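Local coordinates for protein arylamine n-acetyltransferase (Mycobacterium smegmatis, PDB 1W5R) that catalyses the transfer of an acetyl group from acetyl-CoA to arylamines, probably through a catalytic triad, one member of which is substituted in this variant, at residues A[42-47]-A[266-271]; A[53-58]-A[194-199]; A[63-68]-A[77-82]; A[222-227]-A[254-259]. The protein carries 1 engineered substitution. One frame throughout, in Å; residues are numbered along the deposited sequence.

Contact 1: residues A[42-47]-A[266-271]; sequences ENLDPL and RDVQAR
Arg271 reaches across to the end of helix 44-47 and takes hold of the carbonyl of Leu47. The polar link comes first: Arg271 NE donates to Leu47 O over 2.9 Å, with a nearly straight N-H...O angle of 170°. The carbonyl oxygen lies at the guanidinium edge, only 7° out of its plane, while the donor is tilted 31° from the carbonyl plane. A second, indirect route runs beside it, since water 1 is 2.9 Å from Leu47 O and also accepts from Arg271 NH2 at 2.9 Å. One carbonyl thus serves both NE and the water, which should fix the rotation of the guanidinium. A bend at chi2 of Arg271 lets its chain turn towards this acceptor, and NH1 forms a salt bridge with Glu274. Within its own segment, Asp267 caps the start of the helix by accepting from Ala270 N.

Van der Waals packing of Leu47 on the arginine chain accompanies these bonds. Leu47 CG meets the methylene Arg271 CG at 3.8 Å, and Leu47 CD1 lies 3.6 Å from Arg271 NE, the two side chains crossing at a slant. Leu44 CD2 and Val268 CG1 approach more loosely, at 4.4 Å.

Around the pair, Asp45 bridges to Lys63 and Arg69, Asn43 bonds to Phe207 of helix 206-209 and Thr212 of strand 212-216, and Gln269 rests on helix 245-255.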
loop_
_atom_site.group_PDB
_atom_site.type_symbol
_atom_site.label_atom_id
_atom_site.label_comp_id
_atom_site.label_asym_id
_atom_site.label_seq_id
_atom_site.Cartn_x
_atom_site.Cartn_y
_atom_site.Cartn_z
ATOM N N GLU A 42 9.042 -10.247 -15.758
ATOM C CA GLU A 42 9.549 -8.918 -16.140
ATOM C C GLU A 42 9.729 -8.850 -17.641
ATOM O O GLU A 42 9.958 -9.869 -18.307
ATOM C CB GLU A 42 10.875 -8.569 -15.462
ATOM C CG GLU A 42 11.929 -9.663 -15.639
ATOM C CD GLU A 42 13.218 -9.180 -16.250
ATOM O OE1 GLU A 42 13.160 -8.503 -17.300
ATOM O OE2 GLU A 42 14.284 -9.527 -15.711
ATOM N N ASN A 43 9.635 -7.635 -18.166
ATOM C CA ASN A 43 9.860 -7.402 -19.593
ATOM C C ASN A 43 10.945 -6.350 -19.826
ATOM O O ASN A 43 10.834 -5.560 -20.747
ATOM C CB ASN A 43 8.566 -6.943 -20.275
ATOM C CG ASN A 43 8.183 -5.539 -19.858
ATOM O OD1 ASN A 43 8.360 -5.177 -18.694
ATOM N ND2 ASN A 43 7.678 -4.736 -20.800
ATOM N N LEU A 44 11.975 -6.328 -18.991
ATOM C CA LEU A 44 13.022 -5.315 -19.176
ATOM C C LEU A 44 13.710 -5.430 -20.543
ATOM O O LEU A 44 14.074 -4.409 -21.129
ATOM C CB LEU A 44 14.054 -5.375 -18.062
ATOM C CG LEU A 44 13.525 -4.829 -16.732
ATOM C CD1 LEU A 44 14.294 -5.466 -15.579
ATOM C CD2 LEU A 44 13.576 -3.298 -16.675
ATOM N N ASP A 45 13.870 -6.652 -21.061
ATOM C CA ASP A 45 14.520 -6.794 -22.372
ATOM C C ASP A 45 13.710 -6.080 -23.472
ATOM O O ASP A 45 14.228 -5.159 -24.093
ATOM C CB ASP A 45 14.801 -8.261 -22.726
ATOM C CG ASP A 45 16.069 -8.796 -22.065
ATOM O OD1 ASP A 45 16.725 -8.067 -21.275
ATOM O OD2 ASP A 45 16.414 -9.974 -22.338
ATOM N N PRO A 46 12.439 -6.475 -23.714
ATOM C CA PRO A 46 11.685 -5.761 -24.772
ATOM C C PRO A 46 11.543 -4.268 -24.507
ATOM O O PRO A 46 11.542 -3.482 -25.457
ATOM C CB PRO A 46 10.303 -6.418 -24.769
ATOM C CG PRO A 46 10.393 -7.611 -23.928
ATOM C CD PRO A 46 11.684 -7.624 -23.171
ATOM N N LEU A 47 11.417 -3.885 -23.236
ATOM C CA LEU A 47 11.360 -2.454 -22.889
ATOM C C LEU A 47 12.588 -1.700 -23.423
ATOM O O LEU A 47 12.469 -0.564 -23.931
ATOM C CB LEU A 47 11.227 -2.262 -21.368
ATOM C CG LEU A 47 11.188 -0.799 -20.876
ATOM C CD1 LEU A 47 9.943 -0.080 -21.362
ATOM C CD2 LEU A 47 11.304 -0.742 -19.362
ATOM N N ARG A 266 22.845 0.508 -20.686
ATOM C CA ARG A 266 21.636 0.619 -21.497
ATOM C C ARG A 266 20.740 1.786 -21.048
ATOM O O ARG A 266 19.688 2.034 -21.640
ATOM C CB ARG A 266 20.898 -0.708 -21.524
ATOM C CG ARG A 266 21.740 -1.810 -22.145
ATOM C CD ARG A 266 20.906 -3.027 -22.596
ATOM N NE ARG A 266 21.706 -4.036 -23.287
ATOM C CZ ARG A 266 21.724 -4.214 -24.607
ATOM N NH1 ARG A 266 20.987 -3.449 -25.403
ATOM N NH2 ARG A 266 22.484 -5.164 -25.131
ATOM N N ASP A 267 21.166 2.480 -20.001
ATOM C CA ASP A 267 20.408 3.586 -19.344
ATOM C C ASP A 267 18.983 3.188 -19.009
ATOM O O ASP A 267 18.000 3.799 -19.437
ATOM C CB ASP A 267 20.492 4.890 -20.115
ATOM C CG ASP A 267 20.297 6.074 -19.174
ATOM O OD1 ASP A 267 19.890 5.835 -18.021
ATOM O OD2 ASP A 267 20.552 7.215 -19.607
ATOM N N VAL A 268 18.921 2.126 -18.216
ATOM C CA VAL A 268 17.685 1.577 -17.743
ATOM C C VAL A 268 16.846 2.666 -17.075
ATOM O O VAL A 268 15.646 2.774 -17.333
ATOM C CB VAL A 268 17.944 0.441 -16.730
ATOM C CG1 VAL A 268 16.634 -0.109 -16.203
ATOM C CG2 VAL A 268 18.770 -0.673 -17.367
ATOM N N GLN A 269 17.481 3.475 -16.227
ATOM C CA GLN A 269 16.756 4.450 -15.433
ATOM C C GLN A 269 16.027 5.451 -16.328
ATOM O O GLN A 269 14.862 5.759 -16.085
ATOM C CB GLN A 269 17.687 5.163 -14.433
ATOM C CG GLN A 269 16.942 5.782 -13.250
ATOM C CD GLN A 269 17.826 6.625 -12.359
ATOM O OE1 GLN A 269 18.207 6.202 -11.273
ATOM N NE2 GLN A 269 18.162 7.828 -12.821
ATOM N N ALA A 270 16.697 5.930 -17.382
ATOM C CA ALA A 270 16.094 6.871 -18.324
ATOM C C ALA A 270 14.932 6.268 -19.116
ATOM O O ALA A 270 13.949 6.941 -19.383
ATOM C CB ALA A 270 17.144 7.451 -19.280
ATOM N N ARG A 271 15.035 4.990 -19.474
ATOM C CA ARG A 271 13.956 4.371 -20.223
ATOM C C ARG A 271 12.748 4.105 -19.321
ATOM O O ARG A 271 11.604 4.279 -19.733
ATOM C CB ARG A 271 14.442 3.073 -20.868
ATOM C CG ARG A 271 13.370 2.284 -21.619
ATOM C CD ARG A 271 12.645 3.094 -22.708
ATOM N NE ARG A 271 11.722 2.227 -23.442
ATOM C CZ ARG A 271 10.604 2.617 -24.042
ATOM N NH1 ARG A 271 10.217 3.895 -24.020
ATOM N NH2 ARG A 271 9.852 1.704 -24.657
HETATM O O HOH W 1 10.451 -0.802 -25.967
#

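Contact 2: residues A[53-58]-A[194-199]; sequences ADLSAE and VGSWYV
Leu55 and Ser196 form the buried half of this contact, Ala53 and Trp197 the exposed half. On the inside, Leu55 CD1 sits 4.1 Å from Ser196 CB, both side chains leaving their backbones towards the opposite segment. The hydroxyl of Ser196 is turned anti to its own backbone nitrogen (chi1 -172°) and hydrogen-bonds with Val52 O and Tyr72 OH, which gives this buried polar atom two partners. Tyr74 of helix 73-87 packs on both Leu55 and Ser196, enclosing the pair, and Leu55 N bonds to Glu193 OE2, one turn earlier on the helix.

The outer pair touches just as closely but lies on the solvent side. Ala53 CB comes up to the edge of the Trp197 indole, near the ring plane, with CE3 at 3.9 Å and CZ3 at 4.1 Å. A single methyl group thus meets the six-membered part of the ring from the side; Pro51 touches Trp197 as well.

Beyond these pairs the chain folds onto itself. Asp54 OD1 takes Ser56 N at 2.9 Å, nearly along its C-O axis, and Ser56 OG at 2.7 Å, both donors coming from the same face of the carboxylate. The first of these bonds closes an Asx turn, and Ser56 OG goes on to cap Ala59 N: an Asx turn leading straight into a serine N-cap, here opening helix 57-66 after the loop has packed against helix 189-201.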
loop_
_atom_site.group_PDB
_atom_site.type_symbol
_atom_site.label_atom_id
_atom_site.label_comp_id
_atom_site.label_asym_id
_atom_site.label_seq_id
_atom_site.Cartn_x
_atom_site.Cartn_y
_atom_site.Cartn_z
ATOM N N ALA A 53 13.735 -13.667 -28.640
ATOM C CA ALA A 53 13.666 -14.357 -29.924
ATOM C C ALA A 53 13.938 -15.859 -29.808
ATOM O O ALA A 53 13.434 -16.653 -30.602
ATOM C CB ALA A 53 14.666 -13.725 -30.894
ATOM N N ASP A 54 14.733 -16.233 -28.815
ATOM C CA ASP A 54 15.281 -17.586 -28.698
ATOM C C ASP A 54 14.671 -18.264 -27.473
ATOM O O ASP A 54 14.935 -17.858 -26.344
ATOM C CB ASP A 54 16.808 -17.478 -28.569
ATOM C CG ASP A 54 17.513 -18.821 -28.466
ATOM O OD1 ASP A 54 16.862 -19.875 -28.295
ATOM O OD2 ASP A 54 18.763 -18.808 -28.567
ATOM N N LEU A 55 13.844 -19.284 -27.713
ATOM C CA LEU A 55 13.169 -19.985 -26.625
ATOM C C LEU A 55 13.749 -21.385 -26.368
ATOM O O LEU A 55 13.080 -22.261 -25.809
ATOM C CB LEU A 55 11.657 -20.031 -26.871
ATOM C CG LEU A 55 10.997 -18.647 -27.013
ATOM C CD1 LEU A 55 9.513 -18.820 -27.343
ATOM C CD2 LEU A 55 11.170 -17.750 -25.777
ATOM N N SER A 56 14.996 -21.592 -26.797
ATOM C CA SER A 56 15.716 -22.822 -26.485
ATOM C C SER A 56 15.981 -22.951 -24.993
ATOM O O SER A 56 16.017 -21.954 -24.264
ATOM C CB SER A 56 17.050 -22.844 -27.239
ATOM O OG SER A 56 17.936 -21.857 -26.742
ATOM N N ALA A 57 16.184 -24.179 -24.524
ATOM C CA ALA A 57 16.528 -24.381 -23.123
ATOM C C ALA A 57 17.803 -23.622 -22.741
ATOM O O ALA A 57 17.891 -23.037 -21.664
ATOM C CB ALA A 57 16.669 -25.875 -22.809
ATOM N N GLU A 58 18.806 -23.655 -23.618
ATOM C CA GLU A 58 20.073 -22.973 -23.344
ATOM C C GLU A 58 19.860 -21.496 -23.045
ATOM O O GLU A 58 20.387 -20.972 -22.063
ATOM C CB GLU A 58 21.055 -23.147 -24.522
ATOM C CG GLU A 58 22.296 -22.261 -24.422
ATOM C CD GLU A 58 23.365 -22.576 -25.472
ATOM O OE1 GLU A 58 23.080 -23.304 -26.455
ATOM O OE2 GLU A 58 24.496 -22.073 -25.315
ATOM N N VAL A 194 7.918 -17.175 -33.077
ATOM C CA VAL A 194 7.317 -16.140 -33.940
ATOM C C VAL A 194 6.390 -15.239 -33.086
ATOM O O VAL A 194 6.398 -14.015 -33.203
ATOM C CB VAL A 194 6.558 -16.786 -35.125
ATOM C CG1 VAL A 194 5.701 -15.788 -35.878
ATOM C CG2 VAL A 194 7.558 -17.475 -36.078
ATOM N N GLY A 195 5.605 -15.855 -32.213
ATOM C CA GLY A 195 4.770 -15.095 -31.283
ATOM C C GLY A 195 5.620 -14.215 -30.383
ATOM O O GLY A 195 5.325 -13.027 -30.198
ATOM N N SER A 196 6.687 -14.791 -29.835
ATOM C CA SER A 196 7.537 -14.025 -28.931
ATOM C C SER A 196 8.235 -12.866 -29.651
ATOM O O SER A 196 8.437 -11.788 -29.075
ATOM C CB SER A 196 8.574 -14.918 -28.252
ATOM O OG SER A 196 9.255 -14.184 -27.236
ATOM N N TRP A 197 8.635 -13.092 -30.900
ATOM C CA TRP A 197 9.171 -11.994 -31.693
ATOM C C TRP A 197 8.171 -10.827 -31.763
ATOM O O TRP A 197 8.547 -9.664 -31.538
ATOM C CB TRP A 197 9.539 -12.479 -33.108
ATOM C CG TRP A 197 10.130 -11.380 -33.944
ATOM C CD1 TRP A 197 9.500 -10.642 -34.914
ATOM C CD2 TRP A 197 11.452 -10.852 -33.831
ATOM N NE1 TRP A 197 10.371 -9.695 -35.428
ATOM C CE2 TRP A 197 11.572 -9.809 -34.775
ATOM C CE3 TRP A 197 12.556 -11.177 -33.036
ATOM C CZ2 TRP A 197 12.754 -9.068 -34.924
ATOM C CZ3 TRP A 197 13.732 -10.443 -33.193
ATOM C CH2 TRP A 197 13.813 -9.398 -34.124
ATOM N N TYR A 198 6.915 -11.133 -32.078
ATOM C CA TYR A 198 5.857 -10.124 -32.148
ATOM C C TYR A 198 5.692 -9.369 -30.826
ATOM O O TYR A 198 5.708 -8.132 -30.780
ATOM C CB TYR A 198 4.538 -10.802 -32.535
ATOM C CG TYR A 198 3.376 -9.864 -32.794
ATOM C CD1 TYR A 198 3.283 -9.151 -33.998
ATOM C CD2 TYR A 198 2.348 -9.711 -31.855
ATOM C CE1 TYR A 198 2.216 -8.303 -34.258
ATOM C CE2 TYR A 198 1.268 -8.867 -32.112
ATOM C CZ TYR A 198 1.215 -8.162 -33.312
ATOM O OH TYR A 198 0.146 -7.325 -33.560
ATOM N N VAL A 199 5.552 -10.131 -29.743
ATOM C CA VAL A 199 5.245 -9.522 -28.441
ATOM C C VAL A 199 6.418 -8.652 -27.961
ATOM O O VAL A 199 6.213 -7.632 -27.276
ATOM C CB VAL A 199 4.916 -10.606 -27.388
ATOM C CG1 VAL A 199 4.564 -9.955 -26.056
ATOM C CG2 VAL A 199 3.722 -11.434 -27.834
#

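Contact 3: residues A[63-68]-A[77-82]; sequences KLVDRR and NGLLGY
Leu79 makes a buried, purely apolar helix-to-helix contact with Leu64 and Val65, joining the end of helix 57-66 to helix 73-87 within the helical bundle that forms the N-terminal part of arylamine N-acetyltransferases. One methyl does most of the work. Leu79 CD2 lies 3.8 Å from Leu64 CB, 4.0 Å from Leu64 CD2 and 4.1 Å from Val65 CG2, so it sits against two consecutive residues of the facing helix. With CG anti to the backbone nitrogen (chi1 176°), Leu79 projects across the gap to them. Its chain and that of Leu64 run past each other in opposite senses, whereas Val65 crosses it at about a right angle.

A wider pi-type turn marks the last residues of helix 57-66, and Arg68 leaves helical geometry just beyond. Arg67 folds back there and pairs with Asp262; Lys63 CA lies over one guanidinium face near its rim, 3.6 Å above the plane.

Tyr11 of helix 8-14 covers Val65 and Leu79 together, and Phe61 adds to the packing on Leu79. On the same helix as Leu79, Asn77 bonds to Asp130, probably the triad aspartate, and to Val131, and farther on Tyr82 makes a cation-pi contact with Arg93 of strand 90-98.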
loop_
_atom_site.group_PDB
_atom_site.type_symbol
_atom_site.label_atom_id
_atom_site.label_comp_id
_atom_site.label_asym_id
_atom_site.label_seq_id
_atom_site.Cartn_x
_atom_site.Cartn_y
_atom_site.Cartn_z
ATOM N N LYS A 63 19.354 -17.090 -18.991
ATOM C CA LYS A 63 18.791 -15.832 -18.519
ATOM C C LYS A 63 18.062 -15.936 -17.172
ATOM O O LYS A 63 18.362 -15.192 -16.245
ATOM C CB LYS A 63 17.859 -15.230 -19.571
ATOM C CG LYS A 63 17.267 -13.895 -19.156
ATOM C CD LYS A 63 16.318 -13.343 -20.201
ATOM C CE LYS A 63 15.651 -12.074 -19.718
ATOM N NZ LYS A 63 14.705 -11.532 -20.724
ATOM N N LEU A 64 17.096 -16.845 -17.076
ATOM C CA LEU A 64 16.219 -16.861 -15.899
ATOM C C LEU A 64 16.823 -17.565 -14.693
ATOM O O LEU A 64 16.380 -17.353 -13.562
ATOM C CB LEU A 64 14.865 -17.491 -16.224
ATOM C CG LEU A 64 13.812 -16.540 -16.793
ATOM C CD1 LEU A 64 14.234 -16.021 -18.149
ATOM C CD2 LEU A 64 12.454 -17.251 -16.867
ATOM N N VAL A 65 17.816 -18.415 -14.943
ATOM C CA VAL A 65 18.483 -19.125 -13.861
ATOM C C VAL A 65 19.861 -18.507 -13.604
ATOM O O VAL A 65 20.078 -17.905 -12.552
ATOM C CB VAL A 65 18.552 -20.649 -14.120
ATOM C CG1 VAL A 65 19.363 -21.356 -13.019
ATOM C CG2 VAL A 65 17.126 -21.240 -14.258
ATOM N N ASP A 66 20.761 -18.600 -14.582
ATOM C CA ASP A 66 22.165 -18.226 -14.354
ATOM C C ASP A 66 22.377 -16.734 -14.140
ATOM O O ASP A 66 23.257 -16.334 -13.371
ATOM C CB ASP A 66 23.060 -18.701 -15.503
ATOM C CG ASP A 66 23.056 -20.217 -15.668
ATOM O OD1 ASP A 66 22.654 -20.947 -14.731
ATOM O OD2 ASP A 66 23.453 -20.679 -16.755
ATOM N N ARG A 67 21.587 -15.908 -14.820
ATOM C CA ARG A 67 21.759 -14.452 -14.720
ATOM C C ARG A 67 20.814 -13.778 -13.726
ATOM O O ARG A 67 20.857 -12.552 -13.559
ATOM C CB ARG A 67 21.680 -13.781 -16.103
ATOM C CG ARG A 67 22.664 -14.377 -17.122
ATOM C CD ARG A 67 22.887 -13.552 -18.392
ATOM N NE ARG A 67 21.783 -12.677 -18.744
ATOM C CZ ARG A 67 20.943 -12.873 -19.752
ATOM N NH1 ARG A 67 21.057 -13.938 -20.542
ATOM N NH2 ARG A 67 19.978 -11.991 -19.962
ATOM N N ARG A 68 19.954 -14.573 -13.085
ATOM C CA ARG A 68 19.041 -14.083 -12.042
ATOM C C ARG A 68 18.169 -12.922 -12.536
ATOM O O ARG A 68 17.920 -11.936 -11.838
ATOM C CB ARG A 68 19.800 -13.762 -10.745
ATOM C CG ARG A 68 20.469 -15.003 -10.145
ATOM C CD ARG A 68 21.387 -14.653 -8.979
ATOM N NE ARG A 68 22.101 -15.827 -8.473
ATOM C CZ ARG A 68 23.057 -15.798 -7.544
ATOM N NH1 ARG A 68 23.434 -14.646 -6.994
ATOM N NH2 ARG A 68 23.643 -16.931 -7.164
ATOM N N ASN A 77 7.141 -20.114 -19.072
ATOM C CA ASN A 77 6.567 -21.416 -19.384
ATOM C C ASN A 77 7.477 -22.235 -20.264
ATOM O O ASN A 77 7.452 -23.468 -20.195
ATOM C CB ASN A 77 5.155 -21.259 -19.935
ATOM C CG ASN A 77 4.173 -20.859 -18.836
ATOM O OD1 ASN A 77 4.308 -21.309 -17.699
ATOM N ND2 ASN A 77 3.219 -19.995 -19.163
ATOM N N GLY A 78 8.300 -21.569 -21.058
ATOM C CA GLY A 78 9.303 -22.304 -21.822
ATOM C C GLY A 78 10.243 -23.001 -20.862
ATOM O O GLY A 78 10.440 -24.221 -20.947
ATOM N N LEU A 79 10.807 -22.241 -19.923
ATOM C CA LEU A 79 11.718 -22.798 -18.938
ATOM C C LEU A 79 11.076 -23.937 -18.154
ATOM O O LEU A 79 11.668 -25.020 -18.010
ATOM C CB LEU A 79 12.201 -21.702 -17.972
ATOM C CG LEU A 79 13.096 -22.163 -16.813
ATOM C CD1 LEU A 79 14.384 -22.763 -17.320
ATOM C CD2 LEU A 79 13.393 -21.002 -15.876
ATOM N N LEU A 80 9.886 -23.695 -17.612
ATOM C CA LEU A 80 9.228 -24.721 -16.804
ATOM C C LEU A 80 8.916 -25.952 -17.636
ATOM O O LEU A 80 9.004 -27.079 -17.139
ATOM C CB LEU A 80 7.952 -24.158 -16.160
ATOM C CG LEU A 80 7.238 -25.106 -15.190
ATOM C CD1 LEU A 80 8.179 -25.677 -14.136
ATOM C CD2 LEU A 80 6.079 -24.376 -14.526
ATOM N N GLY A 81 8.563 -25.744 -18.898
ATOM C CA GLY A 81 8.324 -26.856 -19.822
ATOM C C GLY A 81 9.521 -27.792 -19.912
ATOM O O GLY A 81 9.372 -29.012 -19.803
ATOM N N TYR A 82 10.715 -27.233 -20.095
ATOM C CA TYR A 82 11.942 -28.039 -20.162
ATOM C C TYR A 82 12.200 -28.744 -18.845
ATOM O O TYR A 82 12.545 -29.936 -18.828
ATOM C CB TYR A 82 13.150 -27.168 -20.518
ATOM C CG TYR A 82 13.098 -26.575 -21.911
ATOM C CD1 TYR A 82 13.110 -25.183 -22.112
ATOM C CD2 TYR A 82 13.055 -27.402 -23.034
ATOM C CE1 TYR A 82 13.062 -24.648 -23.403
ATOM C CE2 TYR A 82 13.008 -26.883 -24.316
ATOM C CZ TYR A 82 13.023 -25.502 -24.502
ATOM O OH TYR A 82 12.979 -24.976 -25.768
#

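Contact 4: residues A[222-227]-A[254-259]; sequences YNLRGR and NRFGID
Phe256 pushes the far end of its ring between Tyr222 and Leu224, two residues on the same side of strand 220-225. This apolar packing dominates. Phe256 CE2 is 3.9 Å from Tyr222 CB and Phe256 CE1 is 4.0 Å from Leu224 CB, while CZ lies between them, 4.1 Å from Tyr222 CB and 4.2 Å from Leu224 CB. The ring thus touches the first side-chain carbon of alternate strand residues, and both carbons approach it obliquely. CG of Phe256 is anti to its carbonyl carbon (chi1 -69°), and from that position the ring extends to the sheet although its CB does not aim straight at it. Val213, Val215 and Leu229, on the two adjoining strands, also touch Phe256.

The charged part is lighter. Arg255, extended from CG to NE, brings NH1 to 4.1 Å from Tyr222 CE2. The guanidinium presents its edge, its plane turned 52° from that of the phenol ring, and the two side chains cross at about a right angle. Arg255 also packs on Arg233 of the second subunit, so this rim of the contact lies by the dimer interface.

Gly257 follows with positive phi, turning the chain away from helix 245-255. A helix end laying an aromatic on one face of an antiparallel sheet is consistent with the alpha/beta lid, the third domain of arylamine N-acetyltransferases.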
loop_
_atom_site.group_PDB
_atom_site.type_symbol
_atom_site.label_atom_id
_atom_site.label_comp_id
_atom_site.label_asym_id
_atom_site.label_seq_id
_atom_site.Cartn_x
_atom_site.Cartn_y
_atom_site.Cartn_z
ATOM N N TYR A 222 1.887 -9.445 -6.511
ATOM C CA TYR A 222 2.523 -8.150 -6.739
ATOM C C TYR A 222 2.606 -7.879 -8.219
ATOM O O TYR A 222 3.109 -8.712 -8.970
ATOM C CB TYR A 222 3.944 -8.147 -6.157
ATOM C CG TYR A 222 3.962 -8.343 -4.665
ATOM C CD1 TYR A 222 3.916 -9.623 -4.114
ATOM C CD2 TYR A 222 4.018 -7.247 -3.803
ATOM C CE1 TYR A 222 3.929 -9.804 -2.742
ATOM C CE2 TYR A 222 4.026 -7.420 -2.420
ATOM C CZ TYR A 222 3.989 -8.698 -1.898
ATOM O OH TYR A 222 3.980 -8.882 -0.526
ATOM N N ASN A 223 2.099 -6.719 -8.640
ATOM C CA ASN A 223 2.150 -6.362 -10.052
ATOM C C ASN A 223 2.483 -4.899 -10.249
ATOM O O ASN A 223 1.679 -4.026 -9.894
ATOM C CB ASN A 223 0.856 -6.683 -10.785
ATOM C CG ASN A 223 1.022 -6.542 -12.283
ATOM O OD1 ASN A 223 1.736 -7.314 -12.891
ATOM N ND2 ASN A 223 0.422 -5.515 -12.862
ATOM N N LEU A 224 3.665 -4.657 -10.802
ATOM C CA LEU A 224 4.142 -3.306 -11.093
ATOM C C LEU A 224 3.915 -3.010 -12.569
ATOM O O LEU A 224 4.351 -3.781 -13.419
ATOM C CB LEU A 224 5.642 -3.234 -10.793
ATOM C CG LEU A 224 6.363 -1.912 -11.094
ATOM C CD1 LEU A 224 6.001 -0.869 -10.023
ATOM C CD2 LEU A 224 7.878 -2.089 -11.144
ATOM N N ARG A 225 3.207 -1.922 -12.869
ATOM C CA ARG A 225 3.161 -1.387 -14.220
ATOM C C ARG A 225 3.664 0.045 -14.123
ATOM O O ARG A 225 3.058 0.872 -13.431
ATOM C CB ARG A 225 1.740 -1.436 -14.802
ATOM C CG ARG A 225 1.584 -0.879 -16.226
ATOM C CD ARG A 225 2.377 -1.708 -17.240
ATOM N NE ARG A 225 2.301 -1.110 -18.575
ATOM C CZ ARG A 225 2.767 -1.683 -19.687
ATOM N NH1 ARG A 225 3.340 -2.880 -19.636
ATOM N NH2 ARG A 225 2.647 -1.048 -20.851
ATOM N N GLY A 226 4.780 0.337 -14.777
ATOM C CA GLY A 226 5.347 1.691 -14.677
ATOM C C GLY A 226 5.651 2.042 -13.219
ATOM O O GLY A 226 6.334 1.289 -12.521
ATOM N N ARG A 227 5.148 3.193 -12.748
ATOM C CA ARG A 227 5.359 3.636 -11.358
ATOM C C ARG A 227 4.400 3.019 -10.332
ATOM O O ARG A 227 4.550 3.242 -9.119
ATOM C CB ARG A 227 5.202 5.158 -11.272
ATOM C CG ARG A 227 3.767 5.606 -11.450
ATOM C CD ARG A 227 3.593 7.081 -11.097
ATOM N NE ARG A 227 4.007 7.989 -12.162
ATOM C CZ ARG A 227 4.926 8.950 -12.039
ATOM N NH1 ARG A 227 5.594 9.127 -10.902
ATOM N NH2 ARG A 227 5.177 9.731 -13.087
ATOM N N ASN A 254 15.279 -4.749 -5.284
ATOM C CA ASN A 254 15.150 -5.171 -3.886
ATOM C C ASN A 254 13.806 -5.783 -3.481
ATOM O O ASN A 254 13.749 -6.614 -2.566
ATOM C CB ASN A 254 15.550 -4.019 -2.959
ATOM C CG ASN A 254 17.009 -3.626 -3.133
ATOM O OD1 ASN A 254 17.319 -2.511 -3.540
ATOM N ND2 ASN A 254 17.910 -4.561 -2.860
ATOM N N ARG A 255 12.727 -5.372 -4.143
ATOM C CA ARG A 255 11.442 -6.041 -3.969
ATOM C C ARG A 255 11.361 -7.282 -4.862
ATOM O O ARG A 255 10.963 -8.360 -4.410
ATOM C CB ARG A 255 10.276 -5.102 -4.292
ATOM C CG ARG A 255 9.907 -4.072 -3.222
ATOM C CD ARG A 255 8.595 -3.395 -3.631
ATOM N NE ARG A 255 8.010 -2.551 -2.594
ATOM C CZ ARG A 255 6.954 -2.878 -1.852
ATOM N NH1 ARG A 255 6.352 -4.054 -2.006
ATOM N NH2 ARG A 255 6.499 -2.025 -0.944
ATOM N N PHE A 256 11.742 -7.133 -6.131
ATOM C CA PHE A 256 11.538 -8.199 -7.112
ATOM C C PHE A 256 12.759 -9.092 -7.359
ATOM O O PHE A 256 12.674 -10.102 -8.065
ATOM C CB PHE A 256 10.995 -7.615 -8.421
ATOM C CG PHE A 256 9.583 -7.104 -8.316
ATOM C CD1 PHE A 256 9.321 -5.736 -8.278
ATOM C CD2 PHE A 256 8.512 -7.993 -8.260
ATOM C CE1 PHE A 256 8.000 -5.255 -8.196
ATOM C CE2 PHE A 256 7.207 -7.535 -8.164
ATOM C CZ PHE A 256 6.940 -6.159 -8.139
ATOM N N GLY A 257 13.897 -8.721 -6.781
ATOM C CA GLY A 257 15.093 -9.567 -6.827
ATOM C C GLY A 257 15.770 -9.692 -8.182
ATOM O O GLY A 257 16.415 -10.710 -8.463
ATOM N N ILE A 258 15.633 -8.665 -9.019
ATOM C CA ILE A 258 16.220 -8.679 -10.362
ATOM C C ILE A 258 17.554 -7.932 -10.369
ATOM O O ILE A 258 17.637 -6.777 -9.937
ATOM C CB ILE A 258 15.262 -8.068 -11.429
ATOM C CG1 ILE A 258 13.975 -8.897 -11.524
ATOM C CG2 ILE A 258 15.959 -7.977 -12.808
ATOM C CD1 ILE A 258 12.831 -8.177 -12.254
ATOM N N ASP A 259 18.580 -8.608 -10.881
ATOM C CA ASP A 259 19.916 -8.032 -11.021
ATOM C C ASP A 259 20.012 -7.174 -12.286
ATOM O O ASP A 259 20.047 -7.707 -13.398
ATOM C CB ASP A 259 20.961 -9.157 -11.048
ATOM C CG ASP A 259 22.384 -8.645 -11.286
ATOM O OD1 ASP A 259 22.660 -7.455 -11.016
ATOM O OD2 ASP A 259 23.226 -9.445 -11.739
#

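Contacts 2, 3 and 4 all lie along the chain inside the loop closed by contact 1, with contact 3 nested in contact 2. Contacts 1 and 4, on the same side of the chain's centre, have their own centres about 12 Å apart and meet where Ile258 CG2 comes 3.7 Å from Glu42 OE2. Contact 1 reaches contact 3 through the salt bridge of Asp45 OD2 with Lys63 NZ (2.8 Å). Contacts 2 and 3 share helix 57-66 and are probably joined by a hydrogen bond between Leu55 O and Tyr82 OH, 2.7 Å. Helix 73-87 of contact 3 begins with the engineered glutamine that replaces the catalytic cysteine, so contact 3 shares a helix with the active-site position.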